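Local structure of cytochrome c (Pseudomonas aeruginosa, 6RTE) at residues 59-64 with 196-201; 116-121 with 218-223; 157-162 with 173-178; 237-242 with 267-272. The protein probably catalyses the dehydrogenation of dihydro-heme d1 during heme d1 biosynthesis, combining a heme c domain with an eight-bladed beta-propeller. All blocks are in the same frame, centred on the assembly; numbering follows the deposited sequence.

Contact 1: residues 59-64 with 196-201; sequences SGPTLL and ASRDGW. With HEC (heme c), chain C.
Thr62 and Asp199 are the closest backbone neighbours here, their CA atoms 6.0 Å apart, where an irregular loop of the cytochrome c part meets the type I turn from Ser197 to Gly200 in the propeller. The cross-segment hydrogen bond runs from Thr62 N to Asp199 OD2 at 3.0 Å, and it reaches the carboxylate from well above its plane. The Thr62 side chain slides past Asp199 in the opposite direction, OG1 lying 3.2 Å from Asp199 CB, while the hydroxyl itself is taken up by Leu56 O. The other carboxylate oxygen is used within the turn: Arg198 NE meets Asp199 OD1 on its syn side, tilted from the carboxylate plane, in a nearly straight salt bridge of 2.9 Å (174°). The arginine leaves the backbone with CG anti to N (chi1 179°) and bends at chi3, which carries the guanidinium past Pro61 to the heme. There NH1 and NH2 both donate to propionate oxygen O1A of the heme, at 2.8 Å and 3.0 Å. Pro61 touches both partners, with CB against Asp199 OD2 and CD 3.4 Å from heme atom C3D; Leu63 CD1 touches the porphyrin at CHB. Arg198 thus sits between two anions, and its charge probably offsets both the heme propionate and the buried Asp199, a charge arrangement that links the propeller turn with the heme of the cytochrome c part.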
# COMPACT_ATOMS: atom_id res chain seq x y z
N SER A 59 -3.78 -23.05 0.62
CA SER A 59 -5.14 -22.67 0.99
C SER A 59 -5.11 -21.52 1.99
O SER A 59 -5.87 -20.56 1.87
CB SER A 59 -5.88 -23.88 1.58
OG SER A 59 -6.85 -23.50 2.56
N GLY A 60 -4.23 -21.62 2.99
CA GLY A 60 -4.07 -20.60 3.99
C GLY A 60 -2.83 -19.76 3.74
O GLY A 60 -1.98 -20.09 2.91
N PRO A 61 -2.69 -18.66 4.48
CA PRO A 61 -1.61 -17.72 4.21
C PRO A 61 -0.24 -18.24 4.63
O PRO A 61 -0.09 -19.21 5.37
CB PRO A 61 -2.01 -16.49 5.04
CG PRO A 61 -2.96 -16.98 6.05
CD PRO A 61 -3.70 -18.11 5.40
N THR A 62 0.77 -17.53 4.14
CA THR A 62 2.14 -17.76 4.53
C THR A 62 2.33 -17.44 6.01
O THR A 62 1.80 -16.44 6.53
CB THR A 62 3.07 -16.89 3.66
OG1 THR A 62 2.76 -17.12 2.28
CG2 THR A 62 4.53 -17.20 3.91
N LEU A 63 3.07 -18.30 6.70
CA LEU A 63 3.24 -18.20 8.14
C LEU A 63 4.71 -18.13 8.52
O LEU A 63 5.18 -18.81 9.45
CB LEU A 63 2.56 -19.37 8.86
CG LEU A 63 1.04 -19.48 8.75
CD1 LEU A 63 0.57 -20.67 9.58
CD2 LEU A 63 0.31 -18.21 9.19
N LEU A 64 5.46 -17.33 7.80
CA LEU A 64 6.84 -17.04 8.16
C LEU A 64 6.90 -15.89 9.15
O LEU A 64 5.93 -15.14 9.30
CB LEU A 64 7.65 -16.70 6.91
CG LEU A 64 7.85 -17.82 5.90
CD1 LEU A 64 8.42 -17.27 4.61
CD2 LEU A 64 8.77 -18.90 6.46
N ALA A 196 -0.92 -6.04 -5.20
CA ALA A 196 0.12 -6.83 -4.56
C ALA A 196 -0.41 -7.33 -3.23
O ALA A 196 -1.12 -6.61 -2.52
CB ALA A 196 1.40 -6.01 -4.35
N SER A 197 -0.09 -8.58 -2.90
CA SER A 197 -0.52 -9.15 -1.63
C SER A 197 0.68 -9.34 -0.71
O SER A 197 1.84 -9.40 -1.15
CB SER A 197 -1.26 -10.48 -1.82
OG SER A 197 -0.37 -11.58 -1.93
N ARG A 198 0.38 -9.43 0.58
CA ARG A 198 1.41 -9.58 1.59
C ARG A 198 2.35 -10.73 1.29
O ARG A 198 3.57 -10.61 1.42
CB ARG A 198 0.76 -9.78 2.96
CG ARG A 198 1.77 -9.96 4.10
CD ARG A 198 1.07 -10.37 5.38
NE ARG A 198 0.90 -11.81 5.46
CZ ARG A 198 0.19 -12.43 6.40
NH1 ARG A 198 -0.45 -11.75 7.36
NH2 ARG A 198 0.11 -13.76 6.38
N ASP A 199 1.79 -11.87 0.89
CA ASP A 199 2.58 -13.09 0.72
C ASP A 199 3.13 -13.25 -0.69
O ASP A 199 3.58 -14.34 -1.06
CB ASP A 199 1.74 -14.30 1.14
CG ASP A 199 1.29 -14.20 2.59
OD1 ASP A 199 2.00 -13.52 3.37
OD2 ASP A 199 0.24 -14.78 2.95
N GLY A 200 3.11 -12.18 -1.49
CA GLY A 200 3.92 -12.11 -2.70
C GLY A 200 3.17 -12.23 -4.00
O GLY A 200 3.81 -12.25 -5.06
N TRP A 201 1.84 -12.31 -3.97
CA TRP A 201 1.06 -12.51 -5.18
C TRP A 201 0.73 -11.18 -5.84
O TRP A 201 0.36 -10.21 -5.17
CB TRP A 201 -0.22 -13.28 -4.88
CG TRP A 201 0.04 -14.72 -4.59
CD1 TRP A 201 0.22 -15.29 -3.35
CD2 TRP A 201 0.18 -15.77 -5.54
NE1 TRP A 201 0.46 -16.64 -3.48
CE2 TRP A 201 0.44 -16.96 -4.81
CE3 TRP A 201 0.11 -15.84 -6.93
CZ2 TRP A 201 0.61 -18.19 -5.43
CZ3 TRP A 201 0.29 -17.06 -7.54
CH2 TRP A 201 0.54 -18.22 -6.80
FE HEC C . -4.45 -21.56 9.68
CHA HEC C . -4.97 -18.25 9.31
CHB HEC C . -2.07 -20.96 12.09
CHC HEC C . -4.18 -24.98 10.32
CHD HEC C . -6.36 -22.25 6.99
NA HEC C . -3.67 -19.94 10.55
C1A HEC C . -4.03 -18.65 10.24
C2A HEC C . -3.28 -17.75 11.03
C3A HEC C . -2.47 -18.51 11.81
C4A HEC C . -2.70 -19.87 11.51
CMA HEC C . -1.49 -17.98 12.81
CAA HEC C . -3.37 -16.24 11.00
CBA HEC C . -2.41 -15.72 9.92
CGA HEC C . -2.43 -14.23 9.67
O1A HEC C . -1.78 -13.76 8.70
O2A HEC C . -3.08 -13.47 10.40
NB HEC C . -3.31 -22.75 10.98
C1B HEC C . -2.42 -22.30 11.85
C2B HEC C . -1.84 -23.39 12.55
C3B HEC C . -2.42 -24.54 12.08
C4B HEC C . -3.38 -24.09 11.05
CMB HEC C . -0.78 -23.29 13.61
CAB HEC C . -2.25 -25.98 12.45
CBB HEC C . -2.12 -26.10 13.97
NC HEC C . -5.15 -23.33 8.82
C1C HEC C . -4.93 -24.61 9.21
C2C HEC C . -5.60 -25.47 8.31
C3C HEC C . -6.24 -24.69 7.36
C4C HEC C . -5.93 -23.34 7.69
CMC HEC C . -5.58 -26.97 8.43
CAC HEC C . -7.05 -25.03 6.17
CBC HEC C . -8.42 -25.69 6.33
ND HEC C . -5.43 -20.51 8.45
C1D HEC C . -6.15 -20.94 7.41
C2D HEC C . -6.76 -19.82 6.69
C3D HEC C . -6.39 -18.70 7.33
C4D HEC C . -5.53 -19.16 8.43
CMD HEC C . -7.64 -19.90 5.47
CAD HEC C . -6.75 -17.29 6.96
CBD HEC C . -8.07 -16.86 7.61
CGD HEC C . -8.46 -15.44 7.27
O1D HEC C . -9.07 -15.21 6.22
O2D HEC C . -8.19 -14.49 8.03

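Contact 2: residues 116-121 with 218-223; sequences PQWSAE and AGLNTR
Trp118 and Leu220 pack with their side chains slanted across one another, and they join the linker ahead of helix 120-126 to the classic beta bulge that opens propeller strand 221-227, where Leu220 and Asn221 both face Leu240. Trp118 CG lies anti to the backbone N (chi1 -158°), which swings the indole toward the propeller chain. Its benzene side meets the leucine, CE3 lying 3.8 Å from Leu220 CD2, and its pyrrole side meets the glycine, CD1 lying 3.7 Å from Gly219 CA. Gly219 O stands over one ring face, offset toward the rim, while Ala218 O comes in at the edge. The indole NH is used as well: NE1 donates to Arg217 O, and the side chain of Arg217 makes a cation-pi contact with the ring, which together probably limit the indole's rotation. The two methyls of Leu220 divide the work. While CD2 takes the indole, CD1 turns to the other end of the linker, where it lies 3.6 Å from Pro116 CB and close to Gln117 O. Beyond the tryptophan, Ser119 sits at the N-cap position of the helix. No direct hydrogen bond crosses between the segments; instead one water donates to both Trp118 O at 3.0 Å and Ala218 O at 2.9 Å.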
# COMPACT_ATOMS: atom_id res chain seq x y z
N PRO A 116 14.22 -18.97 3.37
CA PRO A 116 13.52 -19.54 2.22
C PRO A 116 13.84 -18.77 0.95
O PRO A 116 13.98 -17.54 0.96
CB PRO A 116 12.04 -19.40 2.60
CG PRO A 116 12.01 -19.16 4.06
CD PRO A 116 13.30 -18.46 4.40
N GLN A 117 13.92 -19.49 -0.17
CA GLN A 117 14.22 -18.93 -1.47
C GLN A 117 12.95 -18.77 -2.33
O GLN A 117 11.94 -19.46 -2.12
CB GLN A 117 15.22 -19.81 -2.23
CG GLN A 117 16.45 -20.22 -1.44
CD GLN A 117 17.40 -19.08 -1.22
OE1 GLN A 117 18.00 -18.57 -2.17
NE2 GLN A 117 17.51 -18.64 0.02
N TRP A 118 13.03 -17.88 -3.31
CA TRP A 118 11.99 -17.76 -4.34
C TRP A 118 12.68 -17.33 -5.63
O TRP A 118 12.89 -16.13 -5.85
CB TRP A 118 10.89 -16.79 -3.93
CG TRP A 118 9.62 -17.06 -4.69
CD1 TRP A 118 8.99 -16.23 -5.57
CD2 TRP A 118 8.85 -18.26 -4.64
NE1 TRP A 118 7.86 -16.85 -6.07
CE2 TRP A 118 7.76 -18.09 -5.51
CE3 TRP A 118 8.98 -19.47 -3.94
CZ2 TRP A 118 6.79 -19.08 -5.69
CZ3 TRP A 118 8.02 -20.45 -4.12
CH2 TRP A 118 6.94 -20.25 -5.01
N SER A 119 13.01 -18.30 -6.47
CA SER A 119 13.84 -18.09 -7.64
C SER A 119 13.02 -17.63 -8.85
O SER A 119 11.79 -17.65 -8.84
CB SER A 119 14.58 -19.38 -7.99
OG SER A 119 13.65 -20.32 -8.52
N ALA A 120 13.74 -17.23 -9.90
CA ALA A 120 13.10 -17.01 -11.20
C ALA A 120 12.24 -18.20 -11.60
O ALA A 120 11.12 -18.03 -12.10
CB ALA A 120 14.17 -16.74 -12.26
N GLU A 121 12.73 -19.43 -11.37
CA GLU A 121 11.99 -20.62 -11.75
C GLU A 121 10.70 -20.77 -10.95
O GLU A 121 9.65 -21.13 -11.50
CB GLU A 121 12.86 -21.87 -11.58
CG GLU A 121 13.97 -22.01 -12.62
CD GLU A 121 15.06 -20.94 -12.47
OE1 GLU A 121 15.47 -20.65 -11.32
OE2 GLU A 121 15.47 -20.38 -13.51
N ALA A 218 5.48 -13.17 -7.05
CA ALA A 218 6.77 -12.52 -7.26
C ALA A 218 7.73 -12.70 -6.09
O ALA A 218 8.94 -12.54 -6.28
CB ALA A 218 6.54 -11.03 -7.52
N GLY A 219 7.23 -12.99 -4.90
CA GLY A 219 8.08 -13.15 -3.74
C GLY A 219 7.34 -13.89 -2.65
O GLY A 219 6.26 -14.44 -2.86
N LEU A 220 7.96 -13.92 -1.45
CA LEU A 220 7.35 -14.56 -0.30
C LEU A 220 6.78 -13.57 0.70
O LEU A 220 5.84 -13.91 1.43
CB LEU A 220 8.39 -15.44 0.42
CG LEU A 220 8.98 -16.57 -0.42
CD1 LEU A 220 10.05 -17.34 0.37
CD2 LEU A 220 7.89 -17.52 -0.87
N ASN A 221 7.35 -12.38 0.78
CA ASN A 221 6.81 -11.28 1.58
C ASN A 221 7.06 -10.01 0.78
O ASN A 221 8.22 -9.62 0.56
CB ASN A 221 7.43 -11.21 2.96
CG ASN A 221 6.73 -10.21 3.87
OD1 ASN A 221 7.23 -9.12 4.11
ND2 ASN A 221 5.57 -10.59 4.37
N THR A 222 5.99 -9.37 0.34
CA THR A 222 6.05 -8.27 -0.62
C THR A 222 5.60 -6.98 0.05
O THR A 222 4.72 -6.99 0.91
CB THR A 222 5.16 -8.58 -1.83
OG1 THR A 222 5.74 -9.67 -2.55
CG2 THR A 222 5.03 -7.37 -2.76
N ARG A 223 6.23 -5.87 -0.34
CA ARG A 223 5.92 -4.56 0.21
C ARG A 223 4.93 -3.79 -0.67
O ARG A 223 3.85 -3.42 -0.21
CB ARG A 223 7.21 -3.75 0.41
CG ARG A 223 8.08 -4.27 1.55
CD ARG A 223 7.56 -3.85 2.92
NE ARG A 223 7.95 -2.48 3.22
CZ ARG A 223 7.84 -1.90 4.41
NH1 ARG A 223 7.32 -2.57 5.44
NH2 ARG A 223 8.24 -0.65 4.57
O HOH W 1 11.54 -13.50 -5.51

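Contact 3: residues 157-162 with 173-178; sequences DHHVTI and RFPSRY. With HEC (heme c), chain C.
The His159 ring is sandwiched: the guanidinium of Arg173 lies flat on one face, centres 3.9 Å apart and planes only 4° from parallel, and Pro175 CA makes a CH-pi contact with the opposite face. This is the open end of the antiparallel hairpin of strands 159-164 and 169-175, part of a four-stranded propeller blade, with a G1 beta bulge where His158 and His159 both face Glu154. At the edge of the guanidinium, NH2 makes a salt bridge of 3.0 Å to Asp157 OD2, and Thr161 OG1 lies near the same plane; Glu154 takes both a hydrogen bond from this hydroxyl and a salt bridge from Arg173 NE. His159 is tied down too, ND1 donating to Asp157 O from above the carbonyl plane. On the other side of the sheet, Val160 CB sits over a face of the Phe174 ring, 3.5 Å from CZ, while Ile162 CD1 reaches the ring's edge. Placing Phe174 CG between its backbone N and carbonyl carbon (chi1 55°) helps lay the ring alongside the valine, and Tyr205 stacks on it from a neighbouring sheet. Val160 and Phe174 form a hydrogen-bonded pair through both backbone bonds, and Ser176 N adds one more to His158 O. Toward the heme, the His158 and Tyr178 rings meet at an oblique 45°, with His158 NE2 3.3 Å from Tyr178 CE1. The tyrosine continues to the cofactor, where its OH makes a weak hydrogen bond of 3.1 Å to heme propionate oxygen O1A.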
# COMPACT_ATOMS: atom_id res chain seq x y z
N ASP A 157 -12.76 -9.26 4.61
CA ASP A 157 -12.99 -10.57 4.00
C ASP A 157 -12.23 -10.73 2.70
O ASP A 157 -12.52 -11.65 1.92
CB ASP A 157 -14.49 -10.81 3.79
CG ASP A 157 -15.21 -9.60 3.19
OD1 ASP A 157 -14.54 -8.66 2.70
OD2 ASP A 157 -16.47 -9.61 3.20
N HIS A 158 -11.26 -9.86 2.45
CA HIS A 158 -10.34 -9.99 1.31
C HIS A 158 -11.11 -10.11 0.00
O HIS A 158 -10.99 -11.08 -0.75
CB HIS A 158 -9.39 -11.15 1.56
CG HIS A 158 -8.72 -11.07 2.89
ND1 HIS A 158 -7.75 -10.13 3.18
CD2 HIS A 158 -8.94 -11.75 4.05
CE1 HIS A 158 -7.38 -10.26 4.45
NE2 HIS A 158 -8.09 -11.23 4.99
N HIS A 159 -11.91 -9.09 -0.25
CA HIS A 159 -12.58 -8.89 -1.52
C HIS A 159 -12.23 -7.51 -2.04
O HIS A 159 -11.69 -6.66 -1.33
CB HIS A 159 -14.11 -9.03 -1.37
CG HIS A 159 -14.58 -10.44 -1.36
ND1 HIS A 159 -14.39 -11.29 -0.29
CD2 HIS A 159 -15.23 -11.17 -2.31
CE1 HIS A 159 -14.91 -12.47 -0.57
NE2 HIS A 159 -15.42 -12.43 -1.79
N VAL A 160 -12.54 -7.30 -3.32
CA VAL A 160 -12.43 -6.00 -3.97
C VAL A 160 -13.77 -5.73 -4.64
O VAL A 160 -14.33 -6.61 -5.30
CB VAL A 160 -11.29 -5.97 -5.01
CG1 VAL A 160 -11.37 -4.68 -5.88
CG2 VAL A 160 -9.94 -6.09 -4.33
N THR A 161 -14.28 -4.51 -4.46
CA THR A 161 -15.49 -4.05 -5.13
C THR A 161 -15.11 -2.98 -6.14
O THR A 161 -14.31 -2.09 -5.83
CB THR A 161 -16.51 -3.52 -4.13
OG1 THR A 161 -17.14 -4.62 -3.48
CG2 THR A 161 -17.58 -2.65 -4.83
N ILE A 162 -15.65 -3.10 -7.35
CA ILE A 162 -15.52 -2.07 -8.37
C ILE A 162 -16.79 -1.24 -8.29
O ILE A 162 -17.90 -1.77 -8.42
CB ILE A 162 -15.33 -2.67 -9.77
CG1 ILE A 162 -14.19 -3.68 -9.78
CG2 ILE A 162 -15.06 -1.57 -10.80
CD1 ILE A 162 -12.86 -3.11 -9.37
N ARG A 173 -17.77 -7.47 -7.79
CA ARG A 173 -17.09 -7.79 -6.55
C ARG A 173 -16.40 -9.13 -6.74
O ARG A 173 -16.99 -10.05 -7.32
CB ARG A 173 -18.08 -7.83 -5.38
CG ARG A 173 -17.44 -7.95 -4.01
CD ARG A 173 -18.49 -7.97 -2.90
NE ARG A 173 -17.87 -7.90 -1.58
CZ ARG A 173 -17.74 -8.93 -0.74
NH1 ARG A 173 -18.20 -10.14 -1.05
NH2 ARG A 173 -17.14 -8.74 0.43
N PHE A 174 -15.15 -9.24 -6.30
CA PHE A 174 -14.42 -10.49 -6.47
C PHE A 174 -13.51 -10.72 -5.27
O PHE A 174 -13.05 -9.77 -4.64
CB PHE A 174 -13.61 -10.51 -7.79
CG PHE A 174 -12.64 -9.36 -7.95
CD1 PHE A 174 -13.07 -8.13 -8.44
CD2 PHE A 174 -11.30 -9.51 -7.65
CE1 PHE A 174 -12.17 -7.07 -8.60
CE2 PHE A 174 -10.41 -8.46 -7.81
CZ PHE A 174 -10.85 -7.24 -8.29
N PRO A 175 -13.27 -11.99 -4.92
CA PRO A 175 -12.31 -12.27 -3.84
C PRO A 175 -10.89 -12.04 -4.32
O PRO A 175 -10.54 -12.37 -5.46
CB PRO A 175 -12.57 -13.74 -3.51
CG PRO A 175 -13.04 -14.32 -4.82
CD PRO A 175 -13.85 -13.23 -5.47
N SER A 176 -10.08 -11.44 -3.46
CA SER A 176 -8.71 -11.12 -3.80
C SER A 176 -7.76 -12.13 -3.15
O SER A 176 -8.17 -13.01 -2.40
CB SER A 176 -8.36 -9.70 -3.37
OG SER A 176 -8.31 -9.59 -1.95
N ARG A 177 -6.48 -11.99 -3.46
CA ARG A 177 -5.46 -12.65 -2.67
C ARG A 177 -5.49 -12.10 -1.25
O ARG A 177 -5.99 -11.00 -0.99
CB ARG A 177 -4.08 -12.46 -3.29
CG ARG A 177 -3.91 -13.09 -4.67
CD ARG A 177 -3.71 -14.59 -4.60
NE ARG A 177 -3.72 -15.21 -5.93
CZ ARG A 177 -3.36 -16.47 -6.17
NH1 ARG A 177 -2.93 -17.24 -5.18
NH2 ARG A 177 -3.39 -16.95 -7.41
N TYR A 178 -4.96 -12.90 -0.33
CA TYR A 178 -5.04 -12.57 1.09
C TYR A 178 -4.17 -11.36 1.42
O TYR A 178 -3.02 -11.27 1.00
CB TYR A 178 -4.61 -13.79 1.91
CG TYR A 178 -4.59 -13.59 3.40
CD1 TYR A 178 -5.76 -13.66 4.14
CD2 TYR A 178 -3.39 -13.36 4.07
CE1 TYR A 178 -5.74 -13.49 5.51
CE2 TYR A 178 -3.37 -13.19 5.44
CZ TYR A 178 -4.54 -13.25 6.15
OH TYR A 178 -4.51 -13.08 7.52
FE HEC C . -4.45 -21.56 9.68
CHA HEC C . -4.97 -18.25 9.31
CHB HEC C . -2.07 -20.96 12.09
CHC HEC C . -4.18 -24.98 10.32
CHD HEC C . -6.36 -22.25 6.99
NA HEC C . -3.67 -19.94 10.55
C1A HEC C . -4.03 -18.65 10.24
C2A HEC C . -3.28 -17.75 11.03
C3A HEC C . -2.47 -18.51 11.81
C4A HEC C . -2.70 -19.87 11.51
CMA HEC C . -1.49 -17.98 12.81
CAA HEC C . -3.37 -16.24 11.00
CBA HEC C . -2.41 -15.72 9.92
CGA HEC C . -2.43 -14.23 9.67
O1A HEC C . -1.78 -13.76 8.70
O2A HEC C . -3.08 -13.47 10.40
NB HEC C . -3.31 -22.75 10.98
C1B HEC C . -2.42 -22.30 11.85
C2B HEC C . -1.84 -23.39 12.55
C3B HEC C . -2.42 -24.54 12.08
C4B HEC C . -3.38 -24.09 11.05
CMB HEC C . -0.78 -23.29 13.61
CAB HEC C . -2.25 -25.98 12.45
CBB HEC C . -2.12 -26.10 13.97
NC HEC C . -5.15 -23.33 8.82
C1C HEC C . -4.93 -24.61 9.21
C2C HEC C . -5.60 -25.47 8.31
C3C HEC C . -6.24 -24.69 7.36
C4C HEC C . -5.93 -23.34 7.69
CMC HEC C . -5.58 -26.97 8.43
CAC HEC C . -7.05 -25.03 6.17
CBC HEC C . -8.42 -25.69 6.33
ND HEC C . -5.43 -20.51 8.45
C1D HEC C . -6.15 -20.94 7.41
C2D HEC C . -6.76 -19.82 6.69
C3D HEC C . -6.39 -18.70 7.33
C4D HEC C . -5.53 -19.16 8.43
CMD HEC C . -7.64 -19.90 5.47
CAD HEC C . -6.75 -17.29 6.96
CBD HEC C . -8.07 -16.86 7.61
CGD HEC C . -8.46 -15.44 7.27
O1D HEC C . -9.07 -15.21 6.22
O2D HEC C . -8.19 -14.49 8.03
O HOH W 2 -18.13 -11.76 1.55
O HOH W 3 -10.77 -13.78 -0.75
O HOH W 4 -8.95 -7.45 -0.40

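Contact 4: residues 237-242 with 267-272; sequences GNYLPG and ASRVSA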
# COMPACT_ATOMS: atom_id res chain seq x y z
N GLY A 237 8.53 -4.67 -5.16
CA GLY A 237 9.51 -4.53 -4.09
C GLY A 237 9.25 -5.53 -2.99
O GLY A 237 8.22 -5.47 -2.31
N ASN A 238 10.21 -6.44 -2.78
CA ASN A 238 10.06 -7.54 -1.85
C ASN A 238 10.91 -7.34 -0.60
O ASN A 238 12.05 -6.85 -0.66
CB ASN A 238 10.45 -8.87 -2.51
CG ASN A 238 9.43 -9.37 -3.51
OD1 ASN A 238 8.23 -9.12 -3.37
ND2 ASN A 238 9.89 -10.09 -4.53
N TYR A 239 10.33 -7.72 0.55
CA TYR A 239 11.10 -7.94 1.76
C TYR A 239 11.82 -9.29 1.71
O TYR A 239 12.99 -9.38 2.08
CB TYR A 239 10.18 -7.92 2.99
CG TYR A 239 10.26 -6.69 3.84
CD1 TYR A 239 10.64 -5.47 3.30
CD2 TYR A 239 9.95 -6.74 5.20
CE1 TYR A 239 10.72 -4.33 4.07
CE2 TYR A 239 10.01 -5.61 5.98
CZ TYR A 239 10.40 -4.40 5.41
OH TYR A 239 10.48 -3.26 6.16
N LEU A 240 11.12 -10.33 1.27
CA LEU A 240 11.67 -11.68 1.21
C LEU A 240 11.29 -12.34 -0.11
O LEU A 240 10.10 -12.43 -0.44
CB LEU A 240 11.15 -12.52 2.38
CG LEU A 240 11.65 -13.97 2.41
CD1 LEU A 240 13.13 -14.00 2.80
CD2 LEU A 240 10.80 -14.78 3.37
N PRO A 241 12.27 -12.76 -0.94
CA PRO A 241 13.69 -12.43 -0.83
C PRO A 241 13.92 -10.92 -0.86
O PRO A 241 13.00 -10.18 -1.18
CB PRO A 241 14.31 -13.10 -2.07
CG PRO A 241 13.33 -14.18 -2.47
CD PRO A 241 11.98 -13.62 -2.11
N GLY A 242 15.13 -10.47 -0.54
CA GLY A 242 15.47 -9.08 -0.67
C GLY A 242 15.78 -8.73 -2.11
O GLY A 242 16.93 -8.80 -2.56
N ALA A 267 23.32 -7.42 1.37
CA ALA A 267 21.93 -7.65 1.01
C ALA A 267 21.00 -6.68 1.74
O ALA A 267 21.28 -6.24 2.86
CB ALA A 267 21.53 -9.08 1.36
N SER A 268 19.87 -6.37 1.11
CA SER A 268 18.89 -5.49 1.72
C SER A 268 17.48 -5.91 1.35
O SER A 268 17.23 -6.45 0.26
CB SER A 268 19.10 -4.03 1.29
OG SER A 268 18.12 -3.18 1.85
N ARG A 269 16.54 -5.62 2.25
CA ARG A 269 15.13 -5.62 1.92
C ARG A 269 14.80 -4.36 1.12
O ARG A 269 15.45 -3.32 1.27
CB ARG A 269 14.29 -5.65 3.19
CG ARG A 269 14.48 -6.89 4.04
CD ARG A 269 13.83 -6.75 5.42
NE ARG A 269 14.54 -5.77 6.24
CZ ARG A 269 14.17 -5.41 7.47
NH1 ARG A 269 13.09 -5.96 8.02
NH2 ARG A 269 14.88 -4.52 8.13
N VAL A 270 13.80 -4.46 0.25
CA VAL A 270 13.26 -3.29 -0.43
C VAL A 270 12.13 -2.75 0.42
O VAL A 270 11.19 -3.47 0.74
CB VAL A 270 12.77 -3.64 -1.85
CG1 VAL A 270 12.08 -2.42 -2.46
CG2 VAL A 270 13.93 -4.09 -2.73
N SER A 271 12.22 -1.46 0.77
CA SER A 271 11.15 -0.87 1.57
C SER A 271 9.94 -0.51 0.71
O SER A 271 8.80 -0.80 1.09
CB SER A 271 11.67 0.37 2.29
OG SER A 271 10.62 0.89 3.08
N ALA A 272 10.16 0.12 -0.44
CA ALA A 272 9.06 0.52 -1.32
C ALA A 272 9.60 0.89 -2.69
O ALA A 272 10.74 1.36 -2.81
CB ALA A 272 8.28 1.71 -0.72
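Tyr239 gives up the most surface here, and Arg269 lies across it. The CD methylene of the arginine sits almost exactly over the centre of the tyrosine ring, 3.8 Å from the centroid and 7° off the normal, a clear CH-pi contact. The guanidinium lies further out: CZ is 4.8 Å from the centroid in an off-centre cation-pi arrangement, the two planes tilted 40° apart, with NH1 nearest the ring at Tyr239 CE2. A bend at chi3 (-70°) folds the arginine over the ring in this way, and NH2 goes on to a salt bridge with Asp288. Closer to the backbone, Arg269 CB rests against Tyr239 CD1 and CG against Tyr239 O. The contact spans two neighbouring blades of the beta-propeller, one holding strand 233-238 and the other beginning with strand 270-276. The chain turns a corner at Tyr239, where Tyr239 and Leu240 form a classic beta bulge facing Asn221. Just before that corner, Val270 N donates to Asn238 O at 3.1 Å, the one hydrogen bond between the two segments. The Val270 side chain fits against the same strand, CB against Asn238 O and CG1 3.7 Å from Gly237 CA. Its carbonyl fares differently: Val270 O is buried with no hydrogen-bonding partner in the model, and lies in the plane of the tyrosine ring at its edge, 3.3 Å from Tyr239 CD1. Past the cis peptide before Pro241, the chain returns so that Gly242 CA makes a CA-H...O contact of 3.3 Å with Ser268 O.

Overall arrangement
Contacts 1 and 3 share the heme c: Arg198 and Tyr178 both reach propionate oxygen O1A, and the two residues touch, Arg198 NH2 lying 3.6 Å from Tyr178 CE2. From contact 1 the connections continue away from the heme. Probable backbone hydrogen bonds join it to contact 2, Gly200 O to Ala218 N at 2.8 Å and Arg198 O to Thr222 N at 2.9 Å. Segments 218-223 and 237-242 then share one blade, with Thr222 OG1 2.7 Å from Asn238 OD1. Leu64 of contact 1 also packs on Leu240 of contact 4. Contacts 3 and 4 are the most distant pair, with centres 26 Å apart and nearest atoms about 12 Å apart.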